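Local atomic coordinates of alcohol dehydrogenase IV (Corynebacterium glutamicum, PDB entry 3IV7), a protein that probably reduces maleylacetate with a nicotinamide cofactor, as a member of the iron-containing alcohol dehydrogenase family. Residues 71-81 and 132-140; 187-195 and 228-236. One frame throughout, in Å; residues are numbered along the deposited sequence.

Contact 1: 71-81 and 132-140; sequences HVPIEVAERAR and GLTEAARKT
T134 O is gripped twice. I74 N donates to T134 O over 2.9 Å with an N-H...O angle of 150°, and a water donates to T134 O over 2.6 Å. The same water also donates to E75 OE1. The acceptor sits on the first strand of a β-hairpin, 130-135 with 138-143, closed by a type I' turn from E135 to R138; a single β-bridge, P73 with T134, docks the start of helix 74-86 against that strand. P73, the N-cap residue of the helix, is thus also the bridge partner. The second backbone bond, T134 N to V72 O at 2.9 Å, has its donor 43° out of the carbonyl plane, and the same oxygen receives a CA-H...O contact from L133. A third bond runs from T134 OG1 to H71 O over 2.7 Å. The T134 hydroxyl stands anti to its own carbonyl carbon (chi1 -58°), which places it beside the backbone N, on the H71 side. H71 turns its imidazole away, its NE2 hydrogen-bonded to N253 OD1, while CE of K139 comes near the ring plane at its edge. Among the apolar groups, L133 CD2 meets V72 CG1 at 3.8 Å and A77 CB at 4.0 Å. The side chains of I74 and E135 run side by side in the same direction, with I74 CG2 3.9 Å from E135 CG.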
loop_
_atom_site.group_PDB
_atom_site.type_symbol
_atom_site.label_atom_id
_atom_site.label_comp_id
_atom_site.label_asym_id
_atom_site.label_seq_id
_atom_site.Cartn_x
_atom_site.Cartn_y
_atom_site.Cartn_z
ATOM N N HIS A 71 14.977 -15.185 -19.260
ATOM C CA HIS A 71 16.031 -15.330 -18.209
ATOM C C HIS A 71 17.109 -14.211 -18.250
ATOM O O HIS A 71 18.086 -14.261 -17.497
ATOM C CB HIS A 71 16.692 -16.718 -18.264
ATOM C CG HIS A 71 15.722 -17.857 -18.294
ATOM N ND1 HIS A 71 14.785 -18.063 -17.307
ATOM C CD2 HIS A 71 15.603 -18.905 -19.153
ATOM C CE1 HIS A 71 14.090 -19.155 -17.584
ATOM N NE2 HIS A 71 14.568 -19.686 -18.699
ATOM N N VAL A 72 16.911 -13.225 -19.122
ATOM C CA VAL A 72 17.826 -12.078 -19.298
ATOM C C VAL A 72 19.307 -12.455 -19.225
ATOM O O VAL A 72 19.955 -12.275 -18.191
ATOM C CB VAL A 72 17.504 -10.913 -18.301
ATOM C CG1 VAL A 72 18.175 -9.579 -18.759
ATOM C CG2 VAL A 72 15.997 -10.706 -18.186
ATOM N N PRO A 73 19.842 -13.008 -20.332
ATOM C CA PRO A 73 21.252 -13.295 -20.403
ATOM C C PRO A 73 22.027 -12.027 -20.250
ATOM O O PRO A 73 21.614 -10.997 -20.763
ATOM C CB PRO A 73 21.439 -13.858 -21.829
ATOM C CG PRO A 73 20.091 -14.412 -22.187
ATOM C CD PRO A 73 19.106 -13.505 -21.514
ATOM N N ILE A 74 23.177 -12.117 -19.594
ATOM C CA ILE A 74 23.982 -10.970 -19.309
ATOM C C ILE A 74 24.443 -10.301 -20.585
ATOM O O ILE A 74 24.507 -9.083 -20.643
ATOM C CB ILE A 74 25.215 -11.328 -18.414
ATOM C CG1 ILE A 74 25.970 -10.039 -17.998
ATOM C CG2 ILE A 74 26.177 -12.303 -19.161
ATOM C CD1 ILE A 74 25.076 -8.966 -17.279
ATOM N N GLU A 75 24.695 -11.094 -21.636
ATOM C CA GLU A 75 25.121 -10.538 -22.924
ATOM C C GLU A 75 23.991 -9.700 -23.574
ATOM O O GLU A 75 24.241 -8.717 -24.260
ATOM C CB GLU A 75 25.562 -11.644 -23.888
ATOM C CG GLU A 75 26.738 -12.576 -23.357
ATOM C CD GLU A 75 26.228 -13.734 -22.464
ATOM O OE1 GLU A 75 25.009 -13.821 -22.227
ATOM O OE2 GLU A 75 27.047 -14.556 -22.013
ATOM N N VAL A 76 22.773 -10.126 -23.386
ATOM C CA VAL A 76 21.618 -9.394 -23.908
ATOM C C VAL A 76 21.411 -8.099 -23.074
ATOM O O VAL A 76 21.158 -7.039 -23.613
ATOM C CB VAL A 76 20.372 -10.299 -23.887
ATOM C CG1 VAL A 76 19.089 -9.518 -24.238
ATOM C CG2 VAL A 76 20.599 -11.528 -24.855
ATOM N N ALA A 77 21.545 -8.209 -21.750
ATOM C CA ALA A 77 21.457 -7.038 -20.887
ATOM C C ALA A 77 22.558 -6.027 -21.280
ATOM O O ALA A 77 22.282 -4.825 -21.444
ATOM C CB ALA A 77 21.592 -7.445 -19.426
ATOM N N GLU A 78 23.780 -6.524 -21.502
ATOM C CA GLU A 78 24.920 -5.647 -21.851
ATOM C C GLU A 78 24.716 -4.891 -23.173
ATOM O O GLU A 78 25.026 -3.701 -23.249
ATOM C CB GLU A 78 26.252 -6.416 -21.851
ATOM C CG GLU A 78 26.773 -6.717 -20.438
ATOM C CD GLU A 78 27.253 -5.461 -19.713
ATOM O OE1 GLU A 78 28.352 -4.996 -20.019
ATOM O OE2 GLU A 78 26.543 -4.951 -18.828
ATOM N N ARG A 79 24.203 -5.575 -24.204
ATOM C CA ARG A 79 23.834 -4.882 -25.468
ATOM C C ARG A 79 22.758 -3.826 -25.241
ATOM O O ARG A 79 22.884 -2.719 -25.721
ATOM C CB ARG A 79 23.350 -5.873 -26.526
ATOM C CG ARG A 79 24.489 -6.603 -27.247
ATOM C CD ARG A 79 23.958 -7.460 -28.408
ATOM N NE ARG A 79 23.159 -8.614 -27.955
ATOM C CZ ARG A 79 23.670 -9.790 -27.566
ATOM N NH1 ARG A 79 24.982 -9.973 -27.477
ATOM N NH2 ARG A 79 22.868 -10.762 -27.204
ATOM N N ALA A 80 21.702 -4.174 -24.496
ATOM C CA ALA A 80 20.608 -3.205 -24.220
ATOM C C ALA A 80 21.126 -1.975 -23.472
ATOM O O ALA A 80 20.726 -0.848 -23.769
ATOM C CB ALA A 80 19.490 -3.860 -23.449
ATOM N N ARG A 81 22.053 -2.182 -22.536
ATOM C CA ARG A 81 22.584 -1.068 -21.742
ATOM C C ARG A 81 23.375 -0.142 -22.632
ATOM O O ARG A 81 23.307 1.061 -22.476
ATOM C CB ARG A 81 23.477 -1.572 -20.592
ATOM C CG ARG A 81 22.709 -2.214 -19.448
ATOM C CD ARG A 81 23.569 -3.180 -18.655
ATOM N NE ARG A 81 22.833 -3.815 -17.524
ATOM C CZ ARG A 81 23.291 -4.859 -16.819
ATOM N NH1 ARG A 81 24.436 -5.437 -17.141
ATOM N NH2 ARG A 81 22.578 -5.355 -15.818
ATOM N N GLY A 132 16.687 -10.190 -12.426
ATOM C CA GLY A 132 17.245 -11.470 -12.735
ATOM C C GLY A 132 18.195 -11.391 -13.902
ATOM O O GLY A 132 18.002 -10.595 -14.845
ATOM N N LEU A 133 19.251 -12.177 -13.818
ATOM C CA LEU A 133 20.227 -12.278 -14.870
ATOM C C LEU A 133 20.717 -13.697 -14.987
ATOM O O LEU A 133 20.846 -14.395 -13.975
ATOM C CB LEU A 133 21.423 -11.381 -14.558
ATOM C CG LEU A 133 21.189 -9.873 -14.604
ATOM C CD1 LEU A 133 22.391 -9.147 -14.024
ATOM C CD2 LEU A 133 20.901 -9.415 -16.069
ATOM N N THR A 134 21.094 -14.091 -16.207
ATOM C CA THR A 134 21.723 -15.361 -16.435
ATOM C C THR A 134 23.119 -15.184 -16.988
ATOM O O THR A 134 23.315 -14.602 -18.060
ATOM C CB THR A 134 20.891 -16.258 -17.370
ATOM O OG1 THR A 134 19.589 -16.447 -16.792
ATOM C CG2 THR A 134 21.563 -17.609 -17.526
ATOM N N GLU A 135 24.099 -15.671 -16.244
ATOM C CA GLU A 135 25.484 -15.568 -16.652
ATOM C C GLU A 135 26.147 -16.909 -16.425
ATOM O O GLU A 135 25.925 -17.535 -15.391
ATOM C CB GLU A 135 26.203 -14.474 -15.840
ATOM C CG GLU A 135 27.667 -14.322 -16.142
ATOM C CD GLU A 135 28.306 -13.098 -15.423
ATOM O OE1 GLU A 135 27.580 -12.125 -15.052
ATOM O OE2 GLU A 135 29.509 -13.139 -15.206
ATOM N N ALA A 136 26.947 -17.335 -17.397
ATOM C CA ALA A 136 27.729 -18.570 -17.300
ATOM C C ALA A 136 26.855 -19.763 -16.923
ATOM O O ALA A 136 27.247 -20.579 -16.095
ATOM C CB ALA A 136 28.919 -18.396 -16.272
ATOM N N ALA A 137 25.661 -19.836 -17.532
ATOM C CA ALA A 137 24.701 -20.937 -17.304
ATOM C C ALA A 137 24.114 -20.923 -15.898
ATOM O O ALA A 137 23.738 -21.953 -15.372
ATOM C CB ALA A 137 25.377 -22.306 -17.588
ATOM N N ARG A 138 24.009 -19.755 -15.300
ATOM C CA ARG A 138 23.500 -19.640 -13.950
ATOM C C ARG A 138 22.596 -18.450 -13.874
ATOM O O ARG A 138 22.982 -17.358 -14.264
ATOM C CB ARG A 138 24.691 -19.475 -12.978
ATOM C CG ARG A 138 24.346 -19.093 -11.529
ATOM C CD ARG A 138 25.581 -19.273 -10.684
ATOM N NE ARG A 138 25.516 -18.691 -9.350
ATOM C CZ ARG A 138 25.834 -17.428 -9.052
ATOM N NH1 ARG A 138 26.108 -16.544 -10.009
ATOM N NH2 ARG A 138 25.848 -17.040 -7.789
ATOM N N LYS A 139 21.368 -18.676 -13.400
ATOM C CA LYS A 139 20.395 -17.645 -13.261
ATOM C C LYS A 139 20.330 -17.262 -11.808
ATOM O O LYS A 139 20.255 -18.115 -10.954
ATOM C CB LYS A 139 19.025 -18.181 -13.732
ATOM C CG LYS A 139 17.829 -17.306 -13.376
ATOM C CD LYS A 139 17.692 -16.091 -14.266
ATOM C CE LYS A 139 16.317 -15.427 -14.094
ATOM N NZ LYS A 139 16.090 -14.985 -12.698
ATOM N N THR A 140 20.407 -15.988 -11.508
ATOM C CA THR A 140 20.190 -15.551 -10.140
ATOM C C THR A 140 19.305 -14.347 -10.141
ATOM O O THR A 140 19.070 -13.745 -11.198
ATOM C CB THR A 140 21.537 -15.232 -9.398
ATOM O OG1 THR A 140 22.069 -14.023 -9.895
ATOM C CG2 THR A 140 22.545 -16.360 -9.595
HETATM O O HOH W 1 27.601 -15.919 -19.606
HETATM O O HOH W 2 24.154 -15.906 -20.201
#

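Contact 2: 187-195 and 228-236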
loop_
_atom_site.group_PDB
_atom_site.type_symbol
_atom_site.label_atom_id
_atom_site.label_comp_id
_atom_site.label_asym_id
_atom_site.label_seq_id
_atom_site.Cartn_x
_atom_site.Cartn_y
_atom_site.Cartn_z
ATOM N N ALA A 187 6.593 -11.434 5.939
ATOM C CA ALA A 187 5.176 -11.257 6.008
ATOM C C ALA A 187 4.885 -10.215 7.088
ATOM O O ALA A 187 5.496 -10.229 8.165
ATOM C CB ALA A 187 4.474 -12.625 6.372
ATOM N N ASP A 188 3.950 -9.321 6.812
ATOM C CA ASP A 188 3.494 -8.336 7.841
ATOM C C ASP A 188 2.013 -8.018 7.551
ATOM O O ASP A 188 1.475 -8.525 6.584
ATOM C CB ASP A 188 4.404 -7.086 7.858
ATOM C CG ASP A 188 4.272 -6.218 6.588
ATOM O OD1 ASP A 188 3.123 -6.030 6.096
ATOM O OD2 ASP A 188 5.329 -5.676 6.122
ATOM N N PRO A 189 1.350 -7.212 8.409
ATOM C CA PRO A 189 -0.087 -7.020 8.221
ATOM C C PRO A 189 -0.484 -6.286 6.973
ATOM O O PRO A 189 -1.616 -6.474 6.492
ATOM C CB PRO A 189 -0.516 -6.213 9.478
ATOM C CG PRO A 189 0.491 -6.542 10.504
ATOM C CD PRO A 189 1.795 -6.785 9.761
ATOM N N ILE A 190 0.422 -5.456 6.442
ATOM C CA ILE A 190 0.145 -4.660 5.251
ATOM C C ILE A 190 0.290 -5.516 4.003
ATOM O O ILE A 190 -0.626 -5.566 3.183
ATOM C CB ILE A 190 1.054 -3.435 5.167
ATOM C CG1 ILE A 190 0.789 -2.534 6.373
ATOM C CG2 ILE A 190 0.798 -2.661 3.812
ATOM C CD1 ILE A 190 1.875 -1.571 6.699
ATOM N N ASN A 191 1.443 -6.185 3.826
ATOM C CA ASN A 191 1.561 -7.061 2.675
ATOM C C ASN A 191 0.514 -8.214 2.732
ATOM O O ASN A 191 0.083 -8.710 1.696
ATOM C CB ASN A 191 2.998 -7.550 2.413
ATOM C CG ASN A 191 3.633 -8.274 3.601
ATOM O OD1 ASN A 191 3.059 -9.200 4.154
ATOM N ND2 ASN A 191 4.900 -7.926 3.900
ATOM N N ALA A 192 0.095 -8.590 3.947
ATOM C CA ALA A 192 -0.955 -9.583 4.116
ATOM C C ALA A 192 -2.281 -9.080 3.535
ATOM O O ALA A 192 -2.942 -9.800 2.778
ATOM C CB ALA A 192 -1.126 -9.934 5.563
ATOM N N VAL A 193 -2.691 -7.860 3.896
ATOM C CA VAL A 193 -3.982 -7.367 3.416
ATOM C C VAL A 193 -3.943 -7.174 1.899
ATOM O O VAL A 193 -4.895 -7.536 1.192
ATOM C CB VAL A 193 -4.450 -6.111 4.140
ATOM C CG1 VAL A 193 -3.684 -4.918 3.682
ATOM C CG2 VAL A 193 -5.970 -5.923 3.917
ATOM N N LEU A 194 -2.801 -6.737 1.378
ATOM C CA LEU A 194 -2.656 -6.594 -0.080
ATOM C C LEU A 194 -2.719 -7.968 -0.772
ATOM O O LEU A 194 -3.354 -8.099 -1.784
ATOM C CB LEU A 194 -1.363 -5.847 -0.446
ATOM C CG LEU A 194 -1.309 -4.385 0.069
ATOM C CD1 LEU A 194 0.015 -3.724 -0.275
ATOM C CD2 LEU A 194 -2.489 -3.561 -0.489
ATOM N N ALA A 195 -2.047 -8.980 -0.207
ATOM C CA ALA A 195 -2.063 -10.312 -0.782
ATOM C C ALA A 195 -3.492 -10.860 -0.865
ATOM O O ALA A 195 -3.854 -11.436 -1.853
ATOM C CB ALA A 195 -1.186 -11.256 0.009
ATOM N N LEU A 228 -1.514 -6.027 -7.047
ATOM C CA LEU A 228 -1.475 -6.170 -5.574
ATOM C C LEU A 228 -0.731 -7.422 -5.111
ATOM O O LEU A 228 -0.027 -7.403 -4.103
ATOM C CB LEU A 228 -2.865 -6.094 -4.997
ATOM C CG LEU A 228 -3.428 -4.658 -5.143
ATOM C CD1 LEU A 228 -4.677 -4.569 -4.442
ATOM C CD2 LEU A 228 -2.426 -3.621 -4.596
ATOM N N ALA A 229 -0.846 -8.498 -5.866
ATOM C CA ALA A 229 -0.095 -9.712 -5.554
ATOM C C ALA A 229 1.406 -9.416 -5.506
ATOM O O ALA A 229 2.109 -9.871 -4.609
ATOM C CB ALA A 229 -0.385 -10.782 -6.596
ATOM N N ALA A 230 1.888 -8.701 -6.535
ATOM C CA ALA A 230 3.307 -8.411 -6.689
ATOM C C ALA A 230 3.809 -7.395 -5.668
ATOM O O ALA A 230 4.910 -7.557 -5.108
ATOM C CB ALA A 230 3.606 -7.948 -8.136
ATOM N N VAL A 231 2.996 -6.374 -5.385
ATOM C CA VAL A 231 3.331 -5.402 -4.350
ATOM C C VAL A 231 3.469 -6.100 -2.973
ATOM O O VAL A 231 4.391 -5.805 -2.199
ATOM C CB VAL A 231 2.291 -4.271 -4.266
ATOM C CG1 VAL A 231 2.553 -3.385 -3.023
ATOM C CG2 VAL A 231 2.332 -3.365 -5.601
ATOM N N SER A 232 2.568 -7.047 -2.696
ATOM C CA SER A 232 2.633 -7.841 -1.477
ATOM C C SER A 232 3.941 -8.662 -1.420
ATOM O O SER A 232 4.650 -8.676 -0.415
ATOM C CB SER A 232 1.440 -8.801 -1.426
ATOM O OG SER A 232 1.519 -9.616 -0.263
ATOM N N PHE A 233 4.226 -9.335 -2.523
ATOM C CA PHE A 233 5.390 -10.185 -2.671
ATOM C C PHE A 233 6.716 -9.402 -2.593
ATOM O O PHE A 233 7.641 -9.839 -1.960
ATOM C CB PHE A 233 5.268 -10.931 -4.009
ATOM C CG PHE A 233 6.499 -11.617 -4.430
ATOM C CD1 PHE A 233 6.921 -12.751 -3.792
ATOM C CD2 PHE A 233 7.166 -11.217 -5.583
ATOM C CE1 PHE A 233 8.058 -13.423 -4.221
ATOM C CE2 PHE A 233 8.275 -11.885 -6.007
ATOM C CZ PHE A 233 8.721 -12.989 -5.314
ATOM N N ALA A 234 6.757 -8.226 -3.203
ATOM C CA ALA A 234 7.942 -7.355 -3.123
ATOM C C ALA A 234 8.272 -7.059 -1.660
ATOM O O ALA A 234 9.440 -7.016 -1.266
ATOM C CB ALA A 234 7.697 -6.044 -3.911
ATOM N N SER A 235 7.230 -6.945 -0.843
ATOM C CA SER A 235 7.390 -6.717 0.577
ATOM C C SER A 235 7.661 -8.003 1.373
ATOM O O SER A 235 8.549 -8.031 2.218
ATOM C CB SER A 235 6.151 -6.031 1.157
ATOM O OG SER A 235 6.225 -5.965 2.594
ATOM N N ALA A 236 6.848 -9.046 1.158
ATOM C CA ALA A 236 6.915 -10.247 2.030
ATOM C C ALA A 236 8.146 -11.140 1.747
ATOM O O ALA A 236 8.561 -11.910 2.597
ATOM C CB ALA A 236 5.646 -11.054 1.933
#
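N191 ND2 and S235 OG form one of two hydrogen bonds between the segments, and it is nearly straight: 2.7 Å, with an N-H...O angle of 174° and the serine oxygen in the amide plane. The same nitrogen also donates to N186 O, so both bonds fix the rotation of the amide. In the other bond S232 OG, anti to its own backbone nitrogen (chi1 178°), gives its proton to N191 O over 2.6 Å. That carbonyl already accepts the helical bond from A195 N, and the two donors approach from opposite faces of its plane. Within segment 187-195, a capping box closes the helix start: D188 OD1 accepts from N191 N on its syn side, and N191 OD1 accepts from D188 N at 2.8 Å. One asparagine therefore serves both the cap, through OD1, and the neighbouring helix, through ND2. D188 OD2 is held by H10 of strand 7-20.

These bonds join two antiparallel helices of the all-helical C-terminal part of the iron-containing alcohol dehydrogenase fold. The axes of segments 189-195 and 228-236 pass 8.1 Å apart, their N-to-C directions at 156°. Small residues at the interface accompany this approach: A195 CB rests 3.2 Å from S232 OG, and A236 CB packs against the N191 amide.

Apolar packing follows further along helix 189-211. L194 sends CD1 to V231 CG1 at 3.8 Å, the two side chains crossing at a slant, whereas its CD2 meets L228 CD2 at 4.1 Å, crossing that leucine at about a right angle.

How the contacts relate
Following the chain from its N terminus, five of the six strands of the parallel sheet come before the hairpin 130-143, and contact 1 closes a loop of 50 residues by bringing that hairpin back to the start of helix 74-86. Strand 151-154 then adds the sixth strand, between 7-20 and 115-119, and helices follow. Contact 2 closes a helical hairpin, with 32 residues, 28 of them helical, between its segments in helices 189-211 and 216-236. The two are thus in series, neither nested nor crossed, with centres 28 Å apart and nearest atoms about 11 Å apart: contact 1 ties the hairpin to a helix of the α/β part, contact 2 pairs two helices of the helical part.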